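Local coordinates for thiamine-monophosphate kinase (Stenotrophomonas maltophilia, PDB 6XEP), which probably catalyses the ATP-dependent phosphorylation of thiamine monophosphate to thiamine diphosphate, the active form of vitamin B1, at residues R21-E26 with G113-A118; D29-I34 with A38-P43; W73-V78 with L135-T140. All blocks are in the same frame, centred on the assembly; numbering follows the deposited sequence.

Interaction 1. Residues R21-E26 with G113-A118; sequences RARTLE and GFFALA. With NA (sodium ion), chain D.
Arg23, on the short helix 17-24, reaches across to Phe115 on helix 104-120, and this one pair carries the whole contact between 21-26 and 113-118. The main interaction is a cation-pi contact, and an off-centre one: Arg23 CZ stands 4.3 Å from the centroid of the Phe115 ring, 28° off the ring normal. The guanidinium turns one of its faces to Phe115, whose CG lies under the rim of that face; the two planes are inclined at 34°, so the approach to the ring is oblique and not a parallel stack. Van der Waals contact accompanies it. The nearest approach is Arg23 NE to Phe115 CD1 at 3.5 Å, and Arg23 CD lies 3.7 Å from the same Phe115 CD1, so the last methylene of the arginine packs on the ring together with the charged group. An extended chain from CG to NE gives Arg23 the length to span backbones that come no closer than 9.6 Å between the CA atoms of Arg23 and Phe115.

Polar bonds fix the guanidinium from outside the pair. Arg23 NE forms a salt bridge with Asp119, one helical turn beyond Phe115, and Arg23 NH1 bonds to the carbonyl of Arg19.

The same segment also binds metal: Thr24 O coordinates the sodium ion at 2.4 Å, a site completed by the carbonyls of Arg27 and Ile30 and a water. Thr24 OG1 turns back to Arg21 O at 3.2 Å, an oxygen that also accepts from Leu25 N; both donors come from the same face of the carbonyl. The whole is an N-terminal helix packed by an arginine-aromatic contact on a helix of the PurM-like N-terminal domain, with a sodium site bound by the same segment.

Interaction 2. Residues D29-I34 with A38-P43; sequences DILLGI and AALLQP. With NA (sodium ion), chain D.
Leu31 and Leu40 face each other as the hydrogen-bonded pair of a short antiparallel hairpin, and the backbone between them is the tightly joined part of the contact. Leu31 N gives a nearly straight bond to Leu40 O, 2.9 Å long with 173° at the hydrogen, and Leu40 N returns one to Leu31 O at 3.0 Å; each donor lies in the plane of the carbonyl it meets. A third bond, Gln42 N to Asp29 O at 2.9 Å, closes the larger ring, which encloses the non-hydrogen-bonded pair Ile30 and Leu41, whose side chains run side by side. With chi1 at -52°, Ile30 turns CG2 away from its backbone N, and that methyl meets both Leu41 CD2 and Ala39 CB at 4.1 Å. This inner face is buried against Ile126 and Trp92 of the four-stranded sheet.

The other face is the more open one, though its two leucines meet more closely, Leu31 CD2 to Leu40 CD1 at 3.7 Å: Leu31 is exposed, while Leu40 packs on Val50 of the second subunit. Past the last bridge, Leu32 CB lies 4.1 Å from Ala39 CB and Leu32 CD1 rests on the Ala38 carbonyl.

Ile30 O points away from the partner strand and binds the sodium ion at 2.3 Å. A water on the same metal accepts from Leu32 N. The chemistry thus divides by direction: the inward amides and carbonyls of Leu31 and Leu40 satisfy each other, Leu41 makes backbone hydrogen bonds to the second subunit, and on the outward edge of 29-34 a cation and its water take up Ile30 O and Leu32 N.

Interaction 3. Residues W73-V78 with L135-T140; sequences WKTLAV and LSLSVT
This is a buried helix-on-sheet contact: Thr75, on helix 68-85, sets its side chain against Leu137 and Val139 on one face of strand 136-145, inside the PurM-like N-terminal domain. No hydrogen bond joins the two segments, and the touching is done by both branches of the threonine.

The methyl branch makes the closer approach. Thr75 CG2 meets Val139 CG2 at 3.4 Å, tighter than usual for two methyl carbons, and also lies 3.9 Å from Leu137 CB. Thr75 thus fits over Leu137 and Val139, which point to the same side of the strand two residues apart. The hydroxyl branch leans toward Leu137, with Thr75 OG1 3.8 Å from Leu137 CB, and the two side chains cross at about a right angle.

A chi1 of -64° places Thr75 OG1 beside its own backbone N, where it hydrogen-bonds back along the helix to the carbonyl of Ile71. Around the pair, Leu137 also packs on Phe110 of helix 104-120 and Val139 on Leu95 of the adjacent strand, while the backbone of Val139 pairs with Asp54, a predicted magnesium ligand.

The chemistry follows from that division of labour: the hydroxyl of Thr75 is satisfied within its own helix, so what Thr75 shares with Leu137 and Val139 is essentially apolar packing. One turn on, Asn79 of the same helix adds a weak hydrogen bond to Val139 O.

In the fold
From the N terminus, helix 17-24 comes first, and its far partner, helix 104-120, closes the long loop of interaction 1. Nested within that loop is interaction 2, the short two-stranded hairpin that follows helix 17-24 almost at once; the two touch through Thr24 and Ile30 and share the sodium ion and a water. Interaction 3 opens later, after the hairpin has closed, and crosses interaction 1, since helix 104-120 falls between 73-78 and 135-140. There Leu117 and Ala118 pack on helix 68-85. Interactions 2 and 3 do not touch, about 9 Å apart at their nearest atoms, yet both reach the second subunit.

Interaction 1. Residues R21-E26 with G113-A118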
loop_
_atom_site.group_PDB
_atom_site.type_symbol
_atom_site.label_atom_id
_atom_site.label_comp_id
_atom_site.label_asym_id
_atom_site.label_seq_id
_atom_site.Cartn_x
_atom_site.Cartn_y
_atom_site.Cartn_z
ATOM N N ARG A 21 -13.268 11.164 7.215
ATOM C CA ARG A 21 -13.512 11.476 8.620
ATOM C C ARG A 21 -14.926 11.099 9.042
ATOM O O ARG A 21 -15.144 10.669 10.179
ATOM C CB ARG A 21 -13.275 12.961 8.897
ATOM C CG ARG A 21 -11.830 13.406 8.814
ATOM C CD ARG A 21 -11.740 14.911 9.087
ATOM N NE ARG A 21 -10.443 15.456 8.701
ATOM C CZ ARG A 21 -10.214 16.748 8.479
ATOM N NH1 ARG A 21 -11.196 17.639 8.604
ATOM N NH2 ARG A 21 -9.001 17.153 8.128
ATOM N N ALA A 22 -15.906 11.268 8.148
ATOM C CA ALA A 22 -17.271 10.914 8.506
ATOM C C ALA A 22 -17.344 9.458 8.934
ATOM O O ALA A 22 -18.122 9.099 9.832
ATOM C CB ALA A 22 -18.199 11.185 7.323
ATOM N N ARG A 23 -16.498 8.624 8.346
ATOM C CA ARG A 23 -16.486 7.202 8.645
ATOM C C ARG A 23 -15.611 6.851 9.847
ATOM O O ARG A 23 -15.975 5.960 10.620
ATOM C CB ARG A 23 -16.059 6.445 7.389
ATOM C CG ARG A 23 -17.161 6.494 6.323
ATOM C CD ARG A 23 -16.651 6.302 4.897
ATOM N NE ARG A 23 -17.790 6.221 3.981
ATOM C CZ ARG A 23 -18.489 7.271 3.547
ATOM N NH1 ARG A 23 -18.156 8.502 3.936
ATOM N NH2 ARG A 23 -19.542 7.086 2.744
ATOM N N THR A 24 -14.494 7.549 10.068
ATOM C CA THR A 24 -13.712 7.272 11.270
ATOM C C THR A 24 -14.387 7.796 12.538
ATOM O O THR A 24 -14.099 7.303 13.634
ATOM C CB THR A 24 -12.312 7.873 11.143
ATOM O OG1 THR A 24 -12.418 9.297 11.004
ATOM C CG2 THR A 24 -11.576 7.281 9.947
ATOM N N LEU A 25 -15.283 8.786 12.420
ATOM C CA LEU A 25 -15.969 9.291 13.602
ATOM C C LEU A 25 -16.817 8.206 14.253
ATOM O O LEU A 25 -17.007 8.219 15.471
ATOM C CB LEU A 25 -16.832 10.504 13.229
ATOM C CG LEU A 25 -17.397 11.352 14.369
ATOM C CD1 LEU A 25 -16.278 11.980 15.176
ATOM C CD2 LEU A 25 -18.360 12.431 13.850
ATOM N N GLU A 26 -17.307 7.244 13.468
ATOM C CA GLU A 26 -18.178 6.194 13.979
ATOM C C GLU A 26 -17.437 4.889 14.257
ATOM O O GLU A 26 -18.080 3.846 14.408
ATOM C CB GLU A 26 -19.329 5.934 12.999
ATOM C CG GLU A 26 -20.129 7.179 12.579
ATOM C CD GLU A 26 -20.756 7.939 13.748
ATOM O OE1 GLU A 26 -20.963 7.349 14.832
ATOM O OE2 GLU A 26 -21.047 9.147 13.576
ATOM N N GLY A 113 -17.374 5.118 -5.729
ATOM C CA GLY A 113 -17.348 3.686 -5.897
ATOM C C GLY A 113 -16.592 2.980 -4.796
ATOM O O GLY A 113 -17.001 1.918 -4.325
ATOM N N PHE A 114 -15.489 3.601 -4.373
ATOM C CA PHE A 114 -14.706 3.076 -3.265
ATOM C C PHE A 114 -15.558 2.961 -2.004
ATOM O O PHE A 114 -15.641 1.888 -1.390
ATOM C CB PHE A 114 -13.490 3.971 -3.038
ATOM C CG PHE A 114 -12.467 3.363 -2.134
ATOM C CD1 PHE A 114 -12.563 3.522 -0.771
ATOM C CD2 PHE A 114 -11.421 2.617 -2.650
ATOM C CE1 PHE A 114 -11.632 2.944 0.073
ATOM C CE2 PHE A 114 -10.491 2.048 -1.810
ATOM C CZ PHE A 114 -10.602 2.217 -0.455
ATOM N N PHE A 115 -16.212 4.062 -1.610
ATOM C CA PHE A 115 -16.997 4.053 -0.385
ATOM C C PHE A 115 -18.266 3.243 -0.541
ATOM O O PHE A 115 -18.737 2.663 0.440
ATOM C CB PHE A 115 -17.356 5.479 0.055
ATOM C CG PHE A 115 -16.171 6.292 0.485
ATOM C CD1 PHE A 115 -15.348 5.853 1.517
ATOM C CD2 PHE A 115 -15.870 7.491 -0.155
ATOM C CE1 PHE A 115 -14.249 6.614 1.923
ATOM C CE2 PHE A 115 -14.781 8.263 0.251
ATOM C CZ PHE A 115 -13.967 7.817 1.288
ATOM N N ALA A 116 -18.846 3.192 -1.744
ATOM C CA ALA A 116 -20.029 2.354 -1.912
ATOM C C ALA A 116 -19.735 0.925 -1.488
ATOM O O ALA A 116 -20.529 0.305 -0.774
ATOM C CB ALA A 116 -20.532 2.385 -3.356
ATOM N N LEU A 117 -18.584 0.390 -1.903
ATOM C CA LEU A 117 -18.207 -0.966 -1.508
ATOM C C LEU A 117 -17.637 -1.014 -0.090
ATOM O O LEU A 117 -17.980 -1.910 0.683
ATOM C CB LEU A 117 -17.199 -1.533 -2.507
ATOM C CG LEU A 117 -16.682 -2.927 -2.190
ATOM C CD1 LEU A 117 -17.812 -3.937 -2.153
ATOM C CD2 LEU A 117 -15.618 -3.315 -3.229
ATOM N N ALA A 118 -16.778 -0.054 0.266
ATOM C CA ALA A 118 -16.146 -0.062 1.581
ATOM C C ALA A 118 -17.175 -0.041 2.701
ATOM O O ALA A 118 -17.021 -0.754 3.701
ATOM C CB ALA A 118 -15.205 1.135 1.723
HETATM NA NA NA D . -13.071 7.198 15.814
HETATM O O HOH W 1 -12.145 9.764 15.165
#

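Interaction 2. Residues D29-I34 with A38-P43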
loop_
_atom_site.group_PDB
_atom_site.type_symbol
_atom_site.label_atom_id
_atom_site.label_comp_id
_atom_site.label_asym_id
_atom_site.label_seq_id
_atom_site.Cartn_x
_atom_site.Cartn_y
_atom_site.Cartn_z
ATOM N N ASP A 29 -12.187 2.175 17.021
ATOM C CA ASP A 29 -10.821 1.674 16.874
ATOM C C ASP A 29 -9.945 2.591 16.027
ATOM O O ASP A 29 -8.803 2.235 15.722
ATOM C CB ASP A 29 -10.825 0.272 16.253
ATOM C CG ASP A 29 -11.531 0.236 14.912
ATOM O OD1 ASP A 29 -12.626 0.831 14.806
ATOM O OD2 ASP A 29 -10.997 -0.387 13.975
ATOM N N ILE A 30 -10.452 3.753 15.631
ATOM C CA ILE A 30 -9.722 4.683 14.777
ATOM C C ILE A 30 -9.794 6.059 15.416
ATOM O O ILE A 30 -10.890 6.591 15.625
ATOM C CB ILE A 30 -10.308 4.740 13.365
ATOM C CG1 ILE A 30 -10.430 3.333 12.770
ATOM C CG2 ILE A 30 -9.495 5.691 12.490
ATOM C CD1 ILE A 30 -11.039 3.318 11.419
ATOM N N LEU A 31 -8.644 6.637 15.708
ATOM C CA LEU A 31 -8.565 7.987 16.254
ATOM C C LEU A 31 -8.106 8.892 15.117
ATOM O O LEU A 31 -6.958 8.797 14.674
ATOM C CB LEU A 31 -7.602 8.025 17.435
ATOM C CG LEU A 31 -7.704 9.115 18.487
ATOM C CD1 LEU A 31 -9.056 9.042 19.188
ATOM C CD2 LEU A 31 -6.555 8.968 19.490
ATOM N N LEU A 32 -9.004 9.749 14.625
ATOM C CA LEU A 32 -8.667 10.648 13.514
ATOM C C LEU A 32 -9.505 11.924 13.672
ATOM O O LEU A 32 -10.640 12.002 13.199
ATOM C CB LEU A 32 -8.900 9.998 12.163
ATOM C CG LEU A 32 -8.557 10.908 10.980
ATOM C CD1 LEU A 32 -7.087 11.350 11.052
ATOM C CD2 LEU A 32 -8.866 10.243 9.642
ATOM N N GLY A 33 -8.934 12.907 14.319
ATOM C CA GLY A 33 -9.651 14.142 14.551
ATOM C C GLY A 33 -9.532 15.109 13.395
ATOM O O GLY A 33 -8.760 14.906 12.453
ATOM N N ILE A 34 -10.345 16.167 13.473
ATOM C CA ILE A 34 -10.130 17.324 12.622
ATOM C C ILE A 34 -8.722 17.829 12.871
ATOM O O ILE A 34 -8.237 17.837 14.009
ATOM C CB ILE A 34 -11.170 18.418 12.912
ATOM C CG1 ILE A 34 -12.513 17.794 13.306
ATOM C CG2 ILE A 34 -11.329 19.326 11.701
ATOM C CD1 ILE A 34 -13.393 18.708 14.147
ATOM N N ALA A 38 -2.669 12.050 10.729
ATOM C CA ALA A 38 -2.597 10.611 10.529
ATOM C C ALA A 38 -3.481 9.949 11.573
ATOM O O ALA A 38 -3.641 10.466 12.682
ATOM C CB ALA A 38 -1.161 10.087 10.641
ATOM N N ALA A 39 -4.038 8.807 11.211
ATOM C CA ALA A 39 -4.929 8.091 12.108
ATOM C C ALA A 39 -4.135 7.176 13.032
ATOM O O ALA A 39 -3.121 6.593 12.641
ATOM C CB ALA A 39 -5.934 7.266 11.316
ATOM N N LEU A 40 -4.606 7.047 14.260
ATOM C CA LEU A 40 -4.080 6.050 15.184
ATOM C C LEU A 40 -5.068 4.891 15.201
ATOM O O LEU A 40 -6.259 5.097 15.453
ATOM C CB LEU A 40 -3.892 6.631 16.585
ATOM C CG LEU A 40 -2.979 7.855 16.696
ATOM C CD1 LEU A 40 -3.151 8.523 18.042
ATOM C CD2 LEU A 40 -1.559 7.425 16.529
ATOM N N LEU A 41 -4.583 3.681 14.929
ATOM C CA LEU A 41 -5.437 2.504 14.854
ATOM C C LEU A 41 -5.225 1.599 16.063
ATOM O O LEU A 41 -4.089 1.420 16.531
ATOM C CB LEU A 41 -5.161 1.715 13.582
ATOM C CG LEU A 41 -4.981 2.597 12.343
ATOM C CD1 LEU A 41 -4.440 1.774 11.189
ATOM C CD2 LEU A 41 -6.295 3.260 11.981
ATOM N N GLN A 42 -6.323 1.030 16.567
ATOM C CA GLN A 42 -6.265 0.127 17.713
ATOM C C GLN A 42 -6.594 -1.296 17.273
ATOM O O GLN A 42 -7.775 -1.622 17.059
ATOM C CB GLN A 42 -7.227 0.578 18.813
ATOM C CG GLN A 42 -7.115 -0.256 20.085
ATOM C CD GLN A 42 -5.711 -0.253 20.656
ATOM O OE1 GLN A 42 -5.236 0.767 21.153
ATOM N NE2 GLN A 42 -5.037 -1.397 20.587
ATOM N N PRO A 43 -5.606 -2.174 17.114
ATOM C CA PRO A 43 -5.906 -3.562 16.749
ATOM C C PRO A 43 -6.595 -4.267 17.903
ATOM O O PRO A 43 -6.539 -3.826 19.052
ATOM C CB PRO A 43 -4.526 -4.176 16.476
ATOM C CG PRO A 43 -3.574 -2.991 16.380
ATOM C CD PRO A 43 -4.161 -1.942 17.261
HETATM NA NA NA D . -13.071 7.198 15.814
HETATM O O HOH W 1 -12.145 9.764 15.165
#

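Interaction 3. Residues W73-V78 with L135-T140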
loop_
_atom_site.group_PDB
_atom_site.type_symbol
_atom_site.label_atom_id
_atom_site.label_comp_id
_atom_site.label_asym_id
_atom_site.label_seq_id
_atom_site.Cartn_x
_atom_site.Cartn_y
_atom_site.Cartn_z
ATOM N N TRP A 73 -14.567 1.063 -7.153
ATOM C CA TRP A 73 -15.144 -0.183 -6.653
ATOM C C TRP A 73 -14.173 -1.351 -6.833
ATOM O O TRP A 73 -13.846 -2.068 -5.877
ATOM C CB TRP A 73 -16.461 -0.459 -7.387
ATOM C CG TRP A 73 -17.196 -1.719 -6.955
ATOM C CD1 TRP A 73 -16.836 -3.021 -7.207
ATOM C CD2 TRP A 73 -18.423 -1.780 -6.216
ATOM N NE1 TRP A 73 -17.775 -3.883 -6.667
ATOM C CE2 TRP A 73 -18.750 -3.149 -6.053
ATOM C CE3 TRP A 73 -19.277 -0.811 -5.678
ATOM C CZ2 TRP A 73 -19.885 -3.565 -5.370
ATOM C CZ3 TRP A 73 -20.414 -1.236 -4.993
ATOM C CH2 TRP A 73 -20.695 -2.598 -4.841
ATOM N N LYS A 74 -13.699 -1.557 -8.061
ATOM C CA LYS A 74 -12.952 -2.769 -8.350
ATOM C C LYS A 74 -11.606 -2.772 -7.645
ATOM O O LYS A 74 -11.156 -3.824 -7.175
ATOM C CB LYS A 74 -12.784 -2.944 -9.866
ATOM C CG LYS A 74 -12.112 -4.277 -10.202
ATOM C CD LYS A 74 -12.358 -4.705 -11.656
ATOM C CE LYS A 74 -11.817 -6.116 -11.868
ATOM N NZ LYS A 74 -12.055 -6.639 -13.239
ATOM N N THR A 75 -10.967 -1.595 -7.519
ATOM C CA THR A 75 -9.677 -1.547 -6.826
ATOM C C THR A 75 -9.808 -2.095 -5.405
ATOM O O THR A 75 -9.001 -2.925 -4.965
ATOM C CB THR A 75 -9.140 -0.106 -6.829
ATOM O OG1 THR A 75 -8.895 0.292 -8.182
ATOM C CG2 THR A 75 -7.816 -0.038 -6.105
ATOM N N LEU A 76 -10.859 -1.697 -4.693
ATOM C CA LEU A 76 -11.070 -2.237 -3.353
ATOM C C LEU A 76 -11.553 -3.688 -3.397
ATOM O O LEU A 76 -11.166 -4.496 -2.547
ATOM C CB LEU A 76 -12.067 -1.370 -2.591
ATOM C CG LEU A 76 -12.466 -1.822 -1.188
ATOM C CD1 LEU A 76 -11.240 -1.898 -0.253
ATOM C CD2 LEU A 76 -13.512 -0.852 -0.633
ATOM N N ALA A 77 -12.411 -4.033 -4.360
ATOM C CA ALA A 77 -12.970 -5.380 -4.412
ATOM C C ALA A 77 -11.882 -6.448 -4.520
ATOM O O ALA A 77 -12.015 -7.532 -3.942
ATOM C CB ALA A 77 -13.939 -5.501 -5.589
ATOM N N VAL A 78 -10.818 -6.176 -5.277
ATOM C CA VAL A 78 -9.729 -7.147 -5.396
ATOM C C VAL A 78 -9.154 -7.474 -4.020
ATOM O O VAL A 78 -8.935 -8.638 -3.673
ATOM C CB VAL A 78 -8.644 -6.621 -6.352
ATOM C CG1 VAL A 78 -7.494 -7.608 -6.397
ATOM C CG2 VAL A 78 -9.237 -6.434 -7.731
ATOM N N LEU A 135 -1.919 6.584 -14.554
ATOM C CA LEU A 135 -3.021 6.202 -13.685
ATOM C C LEU A 135 -2.785 4.818 -13.088
ATOM O O LEU A 135 -2.732 3.815 -13.805
ATOM C CB LEU A 135 -4.342 6.248 -14.459
ATOM C CG LEU A 135 -5.597 5.868 -13.686
ATOM C CD1 LEU A 135 -5.812 6.773 -12.477
ATOM C CD2 LEU A 135 -6.822 5.895 -14.614
ATOM N N SER A 136 -2.641 4.779 -11.772
ATOM C CA SER A 136 -2.328 3.551 -11.050
ATOM C C SER A 136 -2.908 3.689 -9.656
ATOM O O SER A 136 -2.751 4.735 -9.016
ATOM C CB SER A 136 -0.817 3.303 -10.978
ATOM O OG SER A 136 -0.511 2.119 -10.245
ATOM N N LEU A 137 -3.589 2.648 -9.208
ATOM C CA LEU A 137 -4.281 2.642 -7.928
ATOM C C LEU A 137 -3.762 1.463 -7.126
ATOM O O LEU A 137 -3.922 0.306 -7.536
ATOM C CB LEU A 137 -5.793 2.543 -8.137
ATOM C CG LEU A 137 -6.262 3.610 -9.135
ATOM C CD1 LEU A 137 -6.384 3.165 -10.586
ATOM C CD2 LEU A 137 -7.512 4.171 -8.713
ATOM N N SER A 138 -3.125 1.745 -5.999
ATOM C CA SER A 138 -2.566 0.700 -5.153
ATOM C C SER A 138 -3.274 0.746 -3.809
ATOM O O SER A 138 -3.252 1.776 -3.130
ATOM C CB SER A 138 -1.061 0.885 -4.972
ATOM O OG SER A 138 -0.472 -0.296 -4.450
ATOM N N VAL A 139 -3.898 -0.363 -3.421
ATOM C CA VAL A 139 -4.630 -0.426 -2.165
ATOM C C VAL A 139 -3.983 -1.476 -1.279
ATOM O O VAL A 139 -3.605 -2.559 -1.737
ATOM C CB VAL A 139 -6.128 -0.732 -2.356
ATOM C CG1 VAL A 139 -6.774 -1.124 -1.017
ATOM C CG2 VAL A 139 -6.834 0.467 -2.891
ATOM N N THR A 140 -3.813 -1.128 -0.016
ATOM C CA THR A 140 -3.390 -2.067 1.002
ATOM C C THR A 140 -4.560 -2.213 1.950
ATOM O O THR A 140 -5.061 -1.209 2.455
ATOM C CB THR A 140 -2.151 -1.565 1.739
ATOM O OG1 THR A 140 -1.098 -1.377 0.797
ATOM C CG2 THR A 140 -1.678 -2.581 2.756
#